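Local atomic coordinates of p-nitrophenyl phosphatase (Pho2) (Archaeoglobus fulgidus, PDB entry 3QGM), a protein that probably hydrolyses phosphate esters as a metal-dependent phosphatase of the haloacid dehalogenase (HAD) superfamily, and binds calcium. Residues A[42-47]-A[194-199]. Sequence-based numbering, arbitrary orientation.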
loop_
_atom_site.group_PDB
_atom_site.type_symbol
_atom_site.label_atom_id
_atom_site.label_comp_id
_atom_site.label_asym_id
_atom_site.label_seq_id
_atom_site.Cartn_x
_atom_site.Cartn_y
_atom_site.Cartn_z
ATOM N N LYS A 42 2.835 35.788 18.365
ATOM C CA LYS A 42 2.100 35.426 17.181
ATOM C C LYS A 42 2.091 33.900 17.132
ATOM O O LYS A 42 3.052 33.250 17.561
ATOM C CB LYS A 42 2.780 35.963 15.923
ATOM C CG LYS A 42 2.979 37.483 15.858
ATOM C CD LYS A 42 3.959 37.765 14.717
ATOM C CE LYS A 42 3.752 39.117 14.004
ATOM N NZ LYS A 42 3.225 38.948 12.623
ATOM N N ILE A 43 1.011 33.341 16.607
ATOM C CA ILE A 43 0.814 31.908 16.608
ATOM C C ILE A 43 0.246 31.505 15.279
ATOM O O ILE A 43 -0.543 32.227 14.689
ATOM C CB ILE A 43 -0.167 31.478 17.747
ATOM C CG1 ILE A 43 0.416 31.821 19.114
ATOM C CG2 ILE A 43 -0.455 29.977 17.693
ATOM C CD1 ILE A 43 -0.388 31.264 20.249
ATOM N N ILE A 44 0.674 30.362 14.782
ATOM C CA ILE A 44 -0.011 29.730 13.691
ATOM C C ILE A 44 -0.179 28.264 14.056
ATOM O O ILE A 44 0.777 27.582 14.471
ATOM C CB ILE A 44 0.674 29.933 12.347
ATOM C CG1 ILE A 44 -0.160 29.296 11.219
ATOM C CG2 ILE A 44 2.062 29.346 12.331
ATOM C CD1 ILE A 44 0.132 29.892 9.813
ATOM N N PHE A 45 -1.412 27.799 13.939
ATOM C CA PHE A 45 -1.758 26.413 14.246
ATOM C C PHE A 45 -1.569 25.584 12.967
ATOM O O PHE A 45 -2.057 25.967 11.896
ATOM C CB PHE A 45 -3.192 26.336 14.745
ATOM C CG PHE A 45 -3.432 27.095 16.017
ATOM C CD1 PHE A 45 -4.010 28.357 15.986
ATOM C CD2 PHE A 45 -3.087 26.552 17.258
ATOM C CE1 PHE A 45 -4.212 29.090 17.166
ATOM C CE2 PHE A 45 -3.296 27.271 18.439
ATOM C CZ PHE A 45 -3.862 28.542 18.389
ATOM N N VAL A 46 -0.815 24.493 13.041
ATOM C CA VAL A 46 -0.486 23.738 11.823
ATOM C C VAL A 46 -0.905 22.296 12.020
ATOM O O VAL A 46 -0.525 21.689 13.008
ATOM C CB VAL A 46 1.005 23.844 11.440
ATOM C CG1 VAL A 46 1.350 22.910 10.267
ATOM C CG2 VAL A 46 1.394 25.281 11.034
ATOM N N SER A 47 -1.699 21.750 11.098
ATOM C CA SER A 47 -2.202 20.393 11.232
ATOM C C SER A 47 -2.102 19.643 9.931
ATOM O O SER A 47 -2.314 20.209 8.880
ATOM C CB SER A 47 -3.680 20.409 11.615
ATOM O OG SER A 47 -4.232 19.127 11.485
ATOM N N ARG A 194 7.437 26.211 5.576
ATOM C CA ARG A 194 7.822 27.458 4.962
ATOM C C ARG A 194 6.580 28.302 4.696
ATOM O O ARG A 194 6.643 29.532 4.779
ATOM C CB ARG A 194 8.682 27.227 3.703
ATOM C CG ARG A 194 10.001 26.524 4.091
ATOM C CD ARG A 194 11.143 26.539 3.042
ATOM N NE ARG A 194 12.278 25.720 3.516
ATOM C CZ ARG A 194 13.115 26.064 4.504
ATOM N NH1 ARG A 194 14.079 25.219 4.868
ATOM N NH2 ARG A 194 13.008 27.248 5.140
ATOM N N GLU A 195 5.434 27.662 4.449
ATOM C CA GLU A 195 4.214 28.449 4.299
ATOM C C GLU A 195 3.875 29.122 5.627
ATOM O O GLU A 195 3.437 30.279 5.634
ATOM C CB GLU A 195 3.028 27.639 3.778
ATOM C CG GLU A 195 1.706 28.426 3.679
ATOM C CD GLU A 195 1.705 29.516 2.594
ATOM O OE1 GLU A 195 2.700 29.637 1.846
ATOM O OE2 GLU A 195 0.702 30.248 2.483
ATOM N N ALA A 196 4.067 28.402 6.729
ATOM C CA ALA A 196 3.710 28.921 8.046
ATOM C C ALA A 196 4.603 30.109 8.448
ATOM O O ALA A 196 4.112 31.105 8.999
ATOM C CB ALA A 196 3.770 27.828 9.117
ATOM N N LEU A 197 5.897 29.982 8.177
ATOM C CA LEU A 197 6.867 31.093 8.324
ATOM C C LEU A 197 6.484 32.372 7.531
ATOM O O LEU A 197 6.441 33.474 8.091
ATOM C CB LEU A 197 8.241 30.618 7.887
ATOM C CG LEU A 197 8.935 29.639 8.816
ATOM C CD1 LEU A 197 10.368 29.368 8.340
ATOM C CD2 LEU A 197 8.992 30.194 10.227
ATOM N N ASP A 198 6.184 32.185 6.249
ATOM C CA ASP A 198 5.710 33.232 5.363
ATOM C C ASP A 198 4.460 33.910 5.940
ATOM O O ASP A 198 4.359 35.139 5.987
ATOM C CB ASP A 198 5.391 32.622 3.979
ATOM C CG ASP A 198 5.346 33.674 2.859
ATOM O OD1 ASP A 198 4.430 34.507 2.864
ATOM O OD2 ASP A 198 6.237 33.647 1.965
ATOM N N ILE A 199 3.498 33.105 6.384
ATOM C CA ILE A 199 2.296 33.641 7.022
ATOM C C ILE A 199 2.697 34.432 8.267
ATOM O O ILE A 199 2.260 35.556 8.435
ATOM C CB ILE A 199 1.262 32.517 7.353
ATOM C CG1 ILE A 199 0.622 32.005 6.039
ATOM C CG2 ILE A 199 0.171 33.024 8.343
ATOM C CD1 ILE A 199 -0.187 30.729 6.191
#
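I44 meets A196 and I199 where strand 42-47 packs against helix 190-200. Its CB points at the helix and splits into two branches. The short branch, CG2, rests on A196, with I44 CG2 and A196 CB 3.9 Å apart. The long branch runs through CG1, which is anti to the backbone N (chi1 -177°), and stays extended to CD1. This carries CD1 one helical turn along, to I199. There I44 CD1 lies 3.5 Å from I199 CG2, tighter than usual for methyls. The other branch reaches it too, with I199 CD1 3.7 Å from I44 CD1. I44 CD1 sits in the fork of I199, 3.8 Å from I199 CB, and touches both branches from one side. The two side chains cross at about a right angle.

A196 also reaches V46, the next strand residue that points toward the helix. A196 CB is 4.0 Å from V46 CG2, so its methyl touches both I44 and V46. The V46 side chain lies toward the metal-site end of the strand, about 10 Å from the bound calcium. With only a methyl on the helix side, the backbones come close: I44 CA and A196 CA are 6.8 Å apart. No hydrogen bond joins the segments; the contact is apolar.

The short strand and helix segments run roughly antiparallel, at 152°, as expected for a helix over a parallel sheet in a Rossmann-like HAD core. I12 of strand 10-14 and L74 of strand 73-75, the strands on either side of 42-47, add to the apolar layer, each touching both I44 and A196.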